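Local coordinates for Ras GTPase-activating-like protein IQGAP2 (PDB 4EZA) that probably binds phosphoinositide lipids through an atypical domain with a pseudo C2 fold, within a signalling protein of the IQGAP family, at residues Leu35-Asp40 / Asn44-Val49; Asp52-Glu57 / Ile61-Ser66; Val91-Met94 / Val100-Asn103. All blocks are in the same frame, centred on the assembly; numbering follows the deposited sequence.

Interaction 1: residues Leu35-Asp40 / Asn44-Val49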
ATOM      1  N   LEU A  35       0.776  -5.208  -4.980  1.00  7.87           N
ATOM      2  CA  LEU A  35       1.793  -5.645  -4.044  1.00  7.12           C
ATOM      3  C   LEU A  35       2.694  -6.644  -4.747  1.00  7.54           C
ATOM      4  O   LEU A  35       2.211  -7.623  -5.362  1.00  8.30           O
ATOM      5  CB  LEU A  35       1.135  -6.267  -2.815  1.00  8.78           C
ATOM      6  CG  LEU A  35       2.051  -6.695  -1.680  1.00 11.06           C
ATOM      7  CD1 LEU A  35       1.378  -6.367  -0.338  1.00 15.72           C
ATOM      8  CD2 LEU A  35       2.326  -8.129  -1.786  1.00 15.86           C
ATOM      9  N   LEU A  36       4.000  -6.437  -4.624  1.00  8.26           N
ATOM     10  CA  LEU A  36       4.985  -7.378  -5.161  1.00  8.56           C
ATOM     11  C   LEU A  36       5.385  -8.458  -4.146  1.00  9.50           C
ATOM     12  O   LEU A  36       5.388  -9.652  -4.469  1.00 11.09           O
ATOM     13  CB  LEU A  36       6.242  -6.651  -5.675  1.00  8.29           C
ATOM     14  CG  LEU A  36       6.113  -5.916  -7.015  1.00  7.84           C
ATOM     15  CD1 LEU A  36       5.278  -4.645  -6.856  1.00 10.99           C
ATOM     16  CD2 LEU A  36       7.471  -5.604  -7.587  1.00 10.37           C
ATOM     17  N   ASP A  37       5.742  -8.041  -2.933  1.00  9.82           N
ATOM     18  CA  ASP A  37       6.193  -9.003  -1.928  1.00 11.58           C
ATOM     19  C   ASP A  37       6.231  -8.369  -0.555  1.00 11.63           C
ATOM     20  O   ASP A  37       6.236  -7.145  -0.420  1.00 11.85           O
ATOM     21  CB  ASP A  37       7.584  -9.531  -2.295  1.00 12.69           C
ATOM     22  CG  ASP A  37       7.900 -10.893  -1.670  1.00 16.57           C
ATOM     23  OD1 ASP A  37       7.033 -11.547  -1.044  1.00 15.72           O
ATOM     24  OD2 ASP A  37       9.063 -11.329  -1.815  1.00 23.90           O
ATOM     25  N   ILE A  38       6.235  -9.227   0.463  1.00 11.89           N
ATOM     26  CA  ILE A  38       6.438  -8.825   1.854  1.00 12.43           C
ATOM     27  C   ILE A  38       7.609  -9.659   2.373  1.00 13.52           C
ATOM     28  O   ILE A  38       7.529 -10.893   2.401  1.00 14.31           O
ATOM     29  CB  ILE A  38       5.204  -9.066   2.736  1.00 13.10           C
ATOM     30  CG1 ILE A  38       4.002  -8.252   2.240  1.00 12.96           C
ATOM     31  CG2 ILE A  38       5.532  -8.682   4.203  1.00 12.22           C
ATOM     32  CD1 ILE A  38       2.687  -8.597   2.898  1.00 13.62           C
ATOM     33  N   ASP A  39       8.692  -8.971   2.739  1.00 15.10           N
ATOM     34  CA  ASP A  39       9.914  -9.643   3.176  1.00 17.64           C
ATOM     35  C   ASP A  39       9.602 -10.466   4.407  1.00 17.98           C
ATOM     36  O   ASP A  39       8.848 -10.018   5.288  1.00 19.02           O
ATOM     37  CB  ASP A  39      11.007  -8.626   3.530  1.00 18.60           C
ATOM     38  CG  ASP A  39      11.432  -7.759   2.353  1.00 21.56           C
ATOM     39  OD1 ASP A  39      11.375  -8.219   1.195  1.00 25.12           O
ATOM     40  OD2 ASP A  39      11.865  -6.605   2.606  1.00 25.24           O
ATOM     41  N   ASP A  40      10.182 -11.670   4.455  1.00 19.00           N
ATOM     42  CA  ASP A  40      10.094 -12.580   5.605  1.00 19.27           C
ATOM     43  C   ASP A  40       8.728 -13.222   5.826  1.00 19.02           C
ATOM     44  O   ASP A  40       8.560 -13.982   6.780  1.00 20.50           O
ATOM     45  CB  ASP A  40      10.574 -11.882   6.893  1.00 20.31           C
ATOM     46  CG  ASP A  40      12.042 -11.518   6.840  1.00 23.27           C
ATOM     47  OD1 ASP A  40      12.810 -12.282   6.215  1.00 26.36           O
ATOM     48  OD2 ASP A  40      12.431 -10.489   7.446  1.00 25.67           O
ATOM     49  N   ASN A  44       1.763 -17.828   1.240  1.00 17.96           N
ATOM     50  CA  ASN A  44       0.514 -18.399   1.717  1.00 19.17           C
ATOM     51  C   ASN A  44      -0.015 -17.744   2.999  1.00 18.48           C
ATOM     52  O   ASN A  44      -1.124 -18.050   3.450  1.00 19.83           O
ATOM     53  CB  ASN A  44       0.589 -19.946   1.835  1.00 20.55           C
ATOM     54  CG  ASN A  44       1.461 -20.431   2.993  1.00 22.39           C
ATOM     55  OD1 ASN A  44       2.206 -19.673   3.618  1.00 24.98           O
ATOM     56  ND2 ASN A  44       1.388 -21.730   3.263  1.00 26.67           N
ATOM     57  N   GLN A  45       0.772 -16.832   3.565  1.00 17.81           N
ATOM     58  CA  GLN A  45       0.386 -16.101   4.778  1.00 16.79           C
ATOM     59  C   GLN A  45      -0.098 -14.674   4.484  1.00 15.57           C
ATOM     60  O   GLN A  45      -0.432 -13.914   5.403  1.00 15.47           O
ATOM     61  CB  GLN A  45       1.540 -16.101   5.795  1.00 18.25           C
ATOM     62  CG  GLN A  45       1.899 -17.499   6.330  1.00 20.87           C
ATOM     63  CD  GLN A  45       0.814 -18.100   7.218  1.00 23.00           C
ATOM     64  OE1 GLN A  45       0.361 -17.478   8.176  1.00 21.93           O
ATOM     65  NE2 GLN A  45       0.390 -19.325   6.894  1.00 27.50           N
ATOM     66  N   PHE A  46      -0.159 -14.319   3.200  1.00 13.95           N
ATOM     67  CA  PHE A  46      -0.538 -12.963   2.814  1.00 13.47           C
ATOM     68  C   PHE A  46      -1.964 -12.578   3.226  1.00 14.00           C
ATOM     69  O   PHE A  46      -2.250 -11.401   3.409  1.00 13.74           O
ATOM     70  CB  PHE A  46      -0.354 -12.757   1.303  1.00 12.71           C
ATOM     71  CG  PHE A  46       1.070 -12.468   0.878  1.00 11.88           C
ATOM     72  CD1 PHE A  46       2.163 -12.717   1.709  1.00 13.32           C
ATOM     73  CD2 PHE A  46       1.306 -11.964  -0.399  1.00 11.76           C
ATOM     74  CE1 PHE A  46       3.462 -12.453   1.285  1.00 13.00           C
ATOM     75  CE2 PHE A  46       2.587 -11.706  -0.833  1.00 12.12           C
ATOM     76  CZ  PHE A  46       3.675 -11.964   0.002  1.00 11.74           C
ATOM     77  N   LYS A  47      -2.852 -13.565   3.365  1.00 14.96           N
ATOM     78  CA  LYS A  47      -4.224 -13.321   3.853  1.00 16.03           C
ATOM     79  C   LYS A  47      -4.251 -12.716   5.259  1.00 15.72           C
ATOM     80  O   LYS A  47      -5.238 -12.075   5.646  1.00 17.38           O
ATOM     81  CB  LYS A  47      -5.037 -14.625   3.837  1.00 16.76           C
ATOM     82  CG  LYS A  47      -4.490 -15.690   4.774  1.00 19.07           C
ATOM     83  CD  LYS A  47      -5.278 -16.976   4.733  1.00 22.99           C
ATOM     84  CE  LYS A  47      -4.590 -18.029   5.611  1.00 26.19           C
ATOM     85  NZ  LYS A  47      -5.183 -19.395   5.454  1.00 29.03           N
ATOM     86  N   ASN A  48      -3.162 -12.900   6.011  1.00 15.03           N
ATOM     87  CA  ASN A  48      -3.077 -12.446   7.406  1.00 14.53           C
ATOM     88  C   ASN A  48      -2.593 -11.013   7.584  1.00 14.08           C
ATOM     89  O   ASN A  48      -2.565 -10.474   8.706  1.00 14.58           O
ATOM     90  CB  ASN A  48      -2.203 -13.411   8.195  1.00 14.72           C
ATOM     91  CG  ASN A  48      -2.869 -14.758   8.374  1.00 16.48           C
ATOM     92  OD1 ASN A  48      -4.099 -14.841   8.395  1.00 20.01           O
ATOM     93  ND2 ASN A  48      -2.074 -15.814   8.516  1.00 19.86           N
ATOM     94  N   VAL A  49      -2.189 -10.400   6.480  1.00 12.85           N
ATOM     95  CA  VAL A  49      -1.842  -8.985   6.449  1.00 12.81           C
ATOM     96  C   VAL A  49      -2.943  -8.219   5.752  1.00 12.93           C
ATOM     97  O   VAL A  49      -3.417  -8.627   4.678  1.00 12.85           O
ATOM     98  CB  VAL A  49      -0.487  -8.749   5.729  1.00 11.76           C
ATOM     99  CG1 VAL A  49      -0.260  -7.279   5.465  1.00 11.64           C
ATOM    100  CG2 VAL A  49       0.647  -9.346   6.561  1.00 13.64           C
TER

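Interaction 2: residues Asp52-Glu57 / Ile61-Ser66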
ATOM      1  N   ASP A  52      -5.288  -0.886   5.564  1.00 15.68           N
ATOM      2  CA  ASP A  52      -6.431   0.025   5.677  1.00 17.77           C
ATOM      3  C   ASP A  52      -6.023   1.330   5.027  1.00 18.41           C
ATOM      4  O   ASP A  52      -4.962   1.871   5.365  1.00 18.03           O
ATOM      5  CB  ASP A  52      -6.788   0.332   7.148  1.00 19.00           C
ATOM      6  CG  ASP A  52      -7.401  -0.855   7.887  1.00 22.21           C
ATOM      7  OD1 ASP A  52      -7.618  -1.931   7.279  1.00 25.26           O
ATOM      8  OD2 ASP A  52      -7.676  -0.700   9.104  1.00 27.37           O
ATOM      9  N   ILE A  53      -6.848   1.833   4.110  1.00 19.04           N
ATOM     10  CA  ILE A  53      -6.573   3.102   3.445  1.00 20.56           C
ATOM     11  C   ILE A  53      -7.573   4.129   3.913  1.00 22.59           C
ATOM     12  O   ILE A  53      -8.770   3.949   3.728  1.00 23.59           O
ATOM     13  CB  ILE A  53      -6.704   3.013   1.921  1.00 20.15           C
ATOM     14  CG1 ILE A  53      -5.968   1.798   1.341  1.00 21.76           C
ATOM     15  CG2 ILE A  53      -6.293   4.346   1.277  1.00 20.22           C
ATOM     16  CD1 ILE A  53      -4.498   1.762   1.520  1.00 23.98           C
ATOM     17  N   ILE A  54      -7.083   5.214   4.498  1.00 24.38           N
ATOM     18  CA  ILE A  54      -7.963   6.239   5.053  1.00 26.81           C
ATOM     19  C   ILE A  54      -7.629   7.608   4.460  1.00 26.79           C
ATOM     20  O   ILE A  54      -6.460   8.007   4.418  1.00 25.86           O
ATOM     21  CB  ILE A  54      -7.868   6.276   6.599  1.00 26.97           C
ATOM     22  CG1 ILE A  54      -7.488   4.890   7.152  1.00 29.73           C
ATOM     23  CG2 ILE A  54      -9.187   6.754   7.200  1.00 30.26           C
ATOM     24  CD1 ILE A  54      -6.556   4.906   8.367  1.00 31.32           C
ATOM     25  N   ALA A  55      -8.655   8.302   3.960  1.00 28.09           N
ATOM     26  CA  ALA A  55      -8.518   9.696   3.543  1.00 28.66           C
ATOM     27  C   ALA A  55      -8.179  10.545   4.756  1.00 28.87           C
ATOM     28  O   ALA A  55      -8.704  10.315   5.851  1.00 29.89           O
ATOM     29  CB  ALA A  55      -9.813  10.205   2.900  1.00 29.21           C
ATOM     30  N   THR A  56      -7.280  11.507   4.566  1.00 28.20           N
ATOM     31  CA  THR A  56      -6.990  12.459   5.630  1.00 27.86           C
ATOM     32  C   THR A  56      -7.751  13.760   5.360  1.00 28.84           C
ATOM     33  O   THR A  56      -8.400  13.908   4.317  1.00 29.49           O
ATOM     34  CB  THR A  56      -5.476  12.740   5.777  1.00 26.90           C
ATOM     35  OG1 THR A  56      -5.009  13.524   4.669  1.00 25.14           O
ATOM     36  CG2 THR A  56      -4.681  11.447   5.856  1.00 26.01           C
ATOM     37  N   GLU A  57      -7.657  14.693   6.295  1.00 28.98           N
ATOM     38  CA  GLU A  57      -8.232  16.023   6.120  1.00 29.73           C
ATOM     39  C   GLU A  57      -7.639  16.750   4.908  1.00 28.46           C
ATOM     40  O   GLU A  57      -8.327  17.547   4.261  1.00 29.18           O
ATOM     41  CB  GLU A  57      -8.077  16.862   7.401  1.00 30.84           C
ATOM     42  CG  GLU A  57      -6.622  17.196   7.809  1.00 33.93           C
ATOM     43  CD  GLU A  57      -5.993  16.178   8.764  1.00 37.92           C
ATOM     44  OE1 GLU A  57      -6.169  14.949   8.573  1.00 39.22           O
ATOM     45  OE2 GLU A  57      -5.307  16.616   9.717  1.00 40.85           O
ATOM     46  N   ILE A  61      -3.558  13.567   0.526  1.00 14.04           N
ATOM     47  CA  ILE A  61      -2.710  12.788   1.438  1.00 14.60           C
ATOM     48  C   ILE A  61      -3.496  11.598   1.982  1.00 14.12           C
ATOM     49  O   ILE A  61      -4.609  11.760   2.488  1.00 15.40           O
ATOM     50  CB  ILE A  61      -2.101  13.645   2.579  1.00 15.74           C
ATOM     51  CG1 ILE A  61      -1.166  14.709   1.970  1.00 17.07           C
ATOM     52  CG2 ILE A  61      -1.336  12.749   3.594  1.00 16.02           C
ATOM     53  CD1 ILE A  61      -0.607  15.676   2.959  1.00 21.11           C
ATOM     54  N   PHE A  62      -2.915  10.406   1.860  1.00 14.28           N
ATOM     55  CA  PHE A  62      -3.578   9.177   2.297  1.00 14.96           C
ATOM     56  C   PHE A  62      -2.841   8.555   3.453  1.00 14.51           C
ATOM     57  O   PHE A  62      -1.622   8.595   3.511  1.00 14.92           O
ATOM     58  CB  PHE A  62      -3.674   8.177   1.144  1.00 15.18           C
ATOM     59  CG  PHE A  62      -4.532   8.658   0.013  1.00 18.64           C
ATOM     60  CD1 PHE A  62      -5.891   8.379  -0.006  1.00 20.72           C
ATOM     61  CD2 PHE A  62      -3.967   9.380  -1.026  1.00 21.76           C
ATOM     62  CE1 PHE A  62      -6.686   8.826  -1.061  1.00 23.15           C
ATOM     63  CE2 PHE A  62      -4.744   9.837  -2.080  1.00 23.39           C
ATOM     64  CZ  PHE A  62      -6.108   9.564  -2.095  1.00 23.45           C
ATOM     65  N   ASP A  63      -3.602   7.959   4.358  1.00 14.52           N
ATOM     66  CA  ASP A  63      -3.078   7.334   5.550  1.00 15.28           C
ATOM     67  C   ASP A  63      -3.221   5.837   5.294  1.00 14.88           C
ATOM     68  O   ASP A  63      -4.341   5.358   5.131  1.00 17.00           O
ATOM     69  CB  ASP A  63      -3.964   7.798   6.723  1.00 16.92           C
ATOM     70  CG  ASP A  63      -3.435   7.427   8.078  1.00 21.53           C
ATOM     71  OD1 ASP A  63      -2.505   6.606   8.203  1.00 25.11           O
ATOM     72  OD2 ASP A  63      -4.008   7.966   9.053  1.00 26.33           O
ATOM     73  N   VAL A  64      -2.108   5.112   5.205  1.00 13.91           N
ATOM     74  CA  VAL A  64      -2.149   3.667   4.986  1.00 13.45           C
ATOM     75  C   VAL A  64      -1.632   2.948   6.217  1.00 13.36           C
ATOM     76  O   VAL A  64      -0.511   3.192   6.660  1.00 12.73           O
ATOM     77  CB  VAL A  64      -1.332   3.210   3.742  1.00 13.31           C
ATOM     78  CG1 VAL A  64      -1.397   1.684   3.574  1.00 14.63           C
ATOM     79  CG2 VAL A  64      -1.825   3.926   2.487  1.00 14.54           C
ATOM     80  N   ARG A  65      -2.455   2.054   6.766  1.00 13.83           N
ATOM     81  CA  ARG A  65      -2.064   1.258   7.946  1.00 14.49           C
ATOM     82  C   ARG A  65      -1.823  -0.192   7.559  1.00 14.34           C
ATOM     83  O   ARG A  65      -2.606  -0.778   6.798  1.00 15.06           O
ATOM     84  CB  ARG A  65      -3.168   1.299   8.995  1.00 15.67           C
ATOM     85  CG  ARG A  65      -3.715   2.678   9.311  1.00 19.00           C
ATOM     86  CD  ARG A  65      -2.804   3.436  10.237  1.00 23.07           C
ATOM     87  NE  ARG A  65      -3.281   4.798  10.463  1.00 26.56           N
ATOM     88  CZ  ARG A  65      -4.018   5.177  11.503  1.00 27.75           C
ATOM     89  NH1 ARG A  65      -4.372   4.301  12.433  1.00 28.91           N
ATOM     90  NH2 ARG A  65      -4.401   6.442  11.614  1.00 29.49           N
ATOM     91  N   SER A  66      -0.726  -0.756   8.060  1.00 14.21           N
ATOM     92  CA  SER A  66      -0.377  -2.158   7.841  1.00 14.19           C
ATOM     93  C   SER A  66      -0.723  -2.928   9.097  1.00 14.52           C
ATOM     94  O   SER A  66      -0.236  -2.594  10.188  1.00 13.91           O
ATOM     95  CB  SER A  66       1.123  -2.273   7.526  1.00 14.95           C
ATOM     96  OG  SER A  66       1.541  -3.623   7.371  1.00 18.73           O
TER
HETATM   97  O   HOH W   1      -7.172  12.358   1.850  1.00 38.15           O

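Interaction 3: residues Val91-Met94 / Val100-Asn103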
ATOM      1  N   VAL A  91      10.028   5.682 -11.777  1.00 14.39           N
ATOM      2  CA  VAL A  91      10.109   4.793 -10.618  1.00 13.44           C
ATOM      3  C   VAL A  91       8.882   3.898 -10.636  1.00 12.80           C
ATOM      4  O   VAL A  91       7.760   4.379 -10.456  1.00 14.01           O
ATOM      5  CB  VAL A  91      10.122   5.596  -9.283  1.00 13.38           C
ATOM      6  CG1 VAL A  91      10.235   4.672  -8.087  1.00 12.86           C
ATOM      7  CG2 VAL A  91      11.262   6.632  -9.279  1.00 13.38           C
ATOM      8  N   ALA A  92       9.091   2.611 -10.896  1.00 12.54           N
ATOM      9  CA  ALA A  92       7.968   1.671 -11.013  1.00 11.89           C
ATOM     10  C   ALA A  92       7.484   1.097  -9.678  1.00 11.19           C
ATOM     11  O   ALA A  92       6.321   0.711  -9.552  1.00 10.70           O
ATOM     12  CB  ALA A  92       8.336   0.546 -11.953  1.00 12.65           C
ATOM     13  N   VAL A  93       8.398   0.973  -8.727  1.00 10.99           N
ATOM     14  CA  VAL A  93       8.121   0.300  -7.455  1.00 11.72           C
ATOM     15  C   VAL A  93       8.710   1.052  -6.276  1.00 12.07           C
ATOM     16  O   VAL A  93       9.658   1.832  -6.425  1.00 12.94           O
ATOM     17  CB  VAL A  93       8.645  -1.174  -7.458  1.00 12.39           C
ATOM     18  CG1 VAL A  93       8.003  -1.999  -8.568  1.00 12.48           C
ATOM     19  CG2 VAL A  93      10.154  -1.205  -7.594  1.00 13.06           C
ATOM     20  N   MET A  94       8.174   0.765  -5.089  1.00 12.09           N
ATOM     21  CA  MET A  94       8.612   1.433  -3.885  1.00 13.13           C
ATOM     22  C   MET A  94       8.343   0.575  -2.671  1.00 12.68           C
ATOM     23  O   MET A  94       7.405  -0.229  -2.668  1.00 12.40           O
ATOM     24  CB  MET A  94       7.909   2.780  -3.754  1.00 13.70           C
ATOM     25  CG  MET A  94       6.427   2.693  -3.625  1.00 16.97           C
ATOM     26  SD  MET A  94       5.657   4.309  -3.538  1.00 27.40           S
ATOM     27  CE  MET A  94       6.509   4.985  -2.228  1.00 11.64           C
ATOM     28  N   VAL A 100       7.492  -4.064   2.664  1.00 14.37           N
ATOM     29  CA  VAL A 100       6.379  -4.197   1.727  1.00 12.35           C
ATOM     30  C   VAL A 100       6.658  -3.452   0.439  1.00 11.13           C
ATOM     31  O   VAL A 100       6.693  -2.220   0.430  1.00 11.62           O
ATOM     32  CB  VAL A 100       5.064  -3.680   2.345  1.00 11.82           C
ATOM     33  CG1 VAL A 100       3.931  -3.817   1.359  1.00 10.15           C
ATOM     34  CG2 VAL A 100       4.721  -4.464   3.639  1.00 12.98           C
ATOM     35  N   LYS A 101       6.850  -4.203  -0.651  1.00 10.39           N
ATOM     36  CA  LYS A 101       7.134  -3.622  -1.958  1.00 10.31           C
ATOM     37  C   LYS A 101       5.867  -3.533  -2.783  1.00  9.12           C
ATOM     38  O   LYS A 101       5.156  -4.531  -2.936  1.00  8.99           O
ATOM     39  CB  LYS A 101       8.181  -4.454  -2.689  1.00 11.33           C
ATOM     40  CG  LYS A 101       8.766  -3.772  -3.890  1.00 14.78           C
ATOM     41  CD  LYS A 101       9.908  -4.637  -4.419  1.00 21.25           C
ATOM     42  CE  LYS A 101      10.505  -4.078  -5.695  1.00 24.76           C
ATOM     43  NZ  LYS A 101      11.208  -5.151  -6.486  1.00 29.06           N
ATOM     44  N   VAL A 102       5.619  -2.352  -3.341  1.00  7.81           N
ATOM     45  CA  VAL A 102       4.406  -2.062  -4.114  1.00  7.92           C
ATOM     46  C   VAL A 102       4.706  -1.425  -5.456  1.00  7.76           C
ATOM     47  O   VAL A 102       5.773  -0.830  -5.669  1.00  9.27           O
ATOM     48  CB  VAL A 102       3.368  -1.174  -3.354  1.00  7.64           C
ATOM     49  CG1 VAL A 102       2.927  -1.843  -2.046  1.00  9.21           C
ATOM     50  CG2 VAL A 102       3.907   0.228  -3.111  1.00  9.52           C
ATOM     51  N   ASN A 103       3.760  -1.559  -6.378  1.00  7.39           N
ATOM     52  CA  ASN A 103       3.845  -0.926  -7.701  1.00  7.29           C
ATOM     53  C   ASN A 103       3.231   0.482  -7.639  1.00  7.81           C
ATOM     54  O   ASN A 103       2.068   0.633  -7.251  1.00  7.47           O
ATOM     55  CB  ASN A 103       3.151  -1.828  -8.731  1.00  7.33           C
ATOM     56  CG  ASN A 103       3.161  -1.224 -10.123  1.00  7.47           C
ATOM     57  OD1 ASN A 103       2.399  -0.299 -10.422  1.00  9.46           O
ATOM     58  ND2 ASN A 103       4.080  -1.693 -10.974  1.00  8.81           N
TER

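Interaction 1: residues Leu35-Asp40 / Asn44-Val49
Phe-46 reaches from the 3-10 segment 44-48 into the side of strand 35-38, and its ring meets three residues there in three different ways. Its CB leaves the turn with CG anti to the carbonyl carbon (chi1 -81°), an orientation that carries the ring out to the strand. Further along, CE1 lies 4.1 Å from Ile-38 CB, while the CD1 methyl of Ile-38 sits over one face of the ring, displaced toward the rim. On the other arm, CE2 touches Leu-35 CD2 at 3.7 Å, in an oblique approach that is neither face nor edge. The tip atom CZ stands 3.5 Å from Asp-37 OD1, which lies at the ring edge and in its plane, with the carboxylate turned 45° from the ring. The same OD1 receives a weak hydrogen bond from the N of Ile-38, which may help to hold it there. Beyond the ring, Ile-38 CD1 and Val-49 CG1 meet tip to tip at 4.1 Å. His-30 adds an edge-to-face partner to Phe-46, and Ala-26 of helix 26-32 packs on Leu-35, Ile-38 and Val-49. The two segments are therefore joined by dispersion forces between mostly buried apolar groups, and the in-plane carboxylate oxygen, facing the slightly positive ring rim, probably adds a small electrostatic attraction.

Interaction 2: residues Asp52-Glu57 / Ile61-Ser66
Ile-54 and Arg-65 meet on one face of the hairpin formed by strands 49-55 and 61-68, where CD1 of Ile-54 lies 3.7 Å from Arg-65 CG and covers one face of the guanidinium near its rim. The arginine chain bends at chi2 (-79°), which turns its head back along its own strand to Asp-63. There it grips the carboxylate side-on: NE donates to Asp-63 OD1 and NH2 to Asp-63 OD2, each at 3.0 Å. The OD1 bond is straight at NE and lies in the guanidinium plane, but arrives from above the carboxylate plane; OD2 is met on its syn side, tilted out of the carboxylate plane. Glu-72 forms a second salt bridge, with NH1. Were Arg-65 replaced by an alanine, Asp-63 would probably lose its two-nitrogen partner and the CD1 methyl of Ile-54 the flat group it lies against.

On the opposite face, Ile-53 and Val-64 lie side by side, with Ile-53 CD1 3.6 Å from Val-64 CG2. Toward the turn, Thr-56 places OG1 between its backbone N and carbonyl carbon (chi1 72°), bringing the hydroxyl within 2.8 Å of Ile-61 O, to which it donates from above the carbonyl plane. The N and O of Asp-52 bond to the O and N of Arg-65, and those of Ile-54 likewise to Asp-63, the evidence for a regular antiparallel ladder. Its two faces thus differ chemically: the Ile-53/Val-64 side is apolar, whereas on the other an aliphatic methyl lies against a charge-paired guanidinium whose rotation is fixed by its bonds.

Interaction 3: residues Val91-Met94 / Val100-Asn103
The first torsion of Met-94, 62°, sets CG between the backbone N and the carbonyl carbon; in Val-102 (chi1 -59°) CG1 is anti to the carbonyl carbon, which puts CG2 between N and the carbonyl carbon. The register places both side chains on one face of the sheet, and these torsions bring Met-94 CG to 3.6 Å from Val-102 CG2, although the methionine chain then bends at chi3 and its end leads away. A second pairing forms on the other face. Lys-101 is extended throughout, and its CE passes 3.5 Å from Val-93 CG2, tighter than usual van der Waals contact; the two side chains cross obliquely, with CE the lysine atom that makes the contact.

Backbone geometry identifies the pairing as antiparallel. Met-94 N donates to Val-102 O, and Val-102 N donates to Met-94 O, both at 2.9 Å; the second bond is the straighter, with an N-H...acceptor angle of 168°. Next along, Val-93 and Asn-103 form a non-hydrogen-bonded pair. Around this pair, Val-102 O also lies 3.2 Å from Val-93 CA, and Ala-92 O is 3.5 Å from Asn-103 CA, both as CA-H...O contacts. These are weak additions to the two conventional bonds.

Asn-103 closes the strand as the N-cap of helix 104-112, its OD1 accepting from Leu-106 N. Met-94 packs on Leu-83 and Met-86 of helix 80-88 and on Val-104, while Val-102 meets Leu-107, placing one face of this hairpin against both helices; strand 35-38 borders strand 100-103 along its other edge.

In the fold
Followed from the N terminus, the contacts come in series, and none nests within or crosses another. Interaction 1 closes the short loop between strand 35-38 and the turn leading into strand 49-55. Interaction 2 then closes the hairpin of strands 49-55 and 61-68, at the middle of the four-stranded sheet; its centre lies about 20 Å from that of interaction 1. After strand 71-79 and helix 80-88, interaction 3 closes the last hairpin, about 17 Å from interaction 2 between centres. Interactions 1 and 3 share the three-stranded sheet: Leu-36 N and Lys-101 O are 2.8 Å apart, probably hydrogen-bonded. Between strands 35-38 and 49-55, where interaction 1 folds the chain back, it passes from this sheet to the four-stranded one.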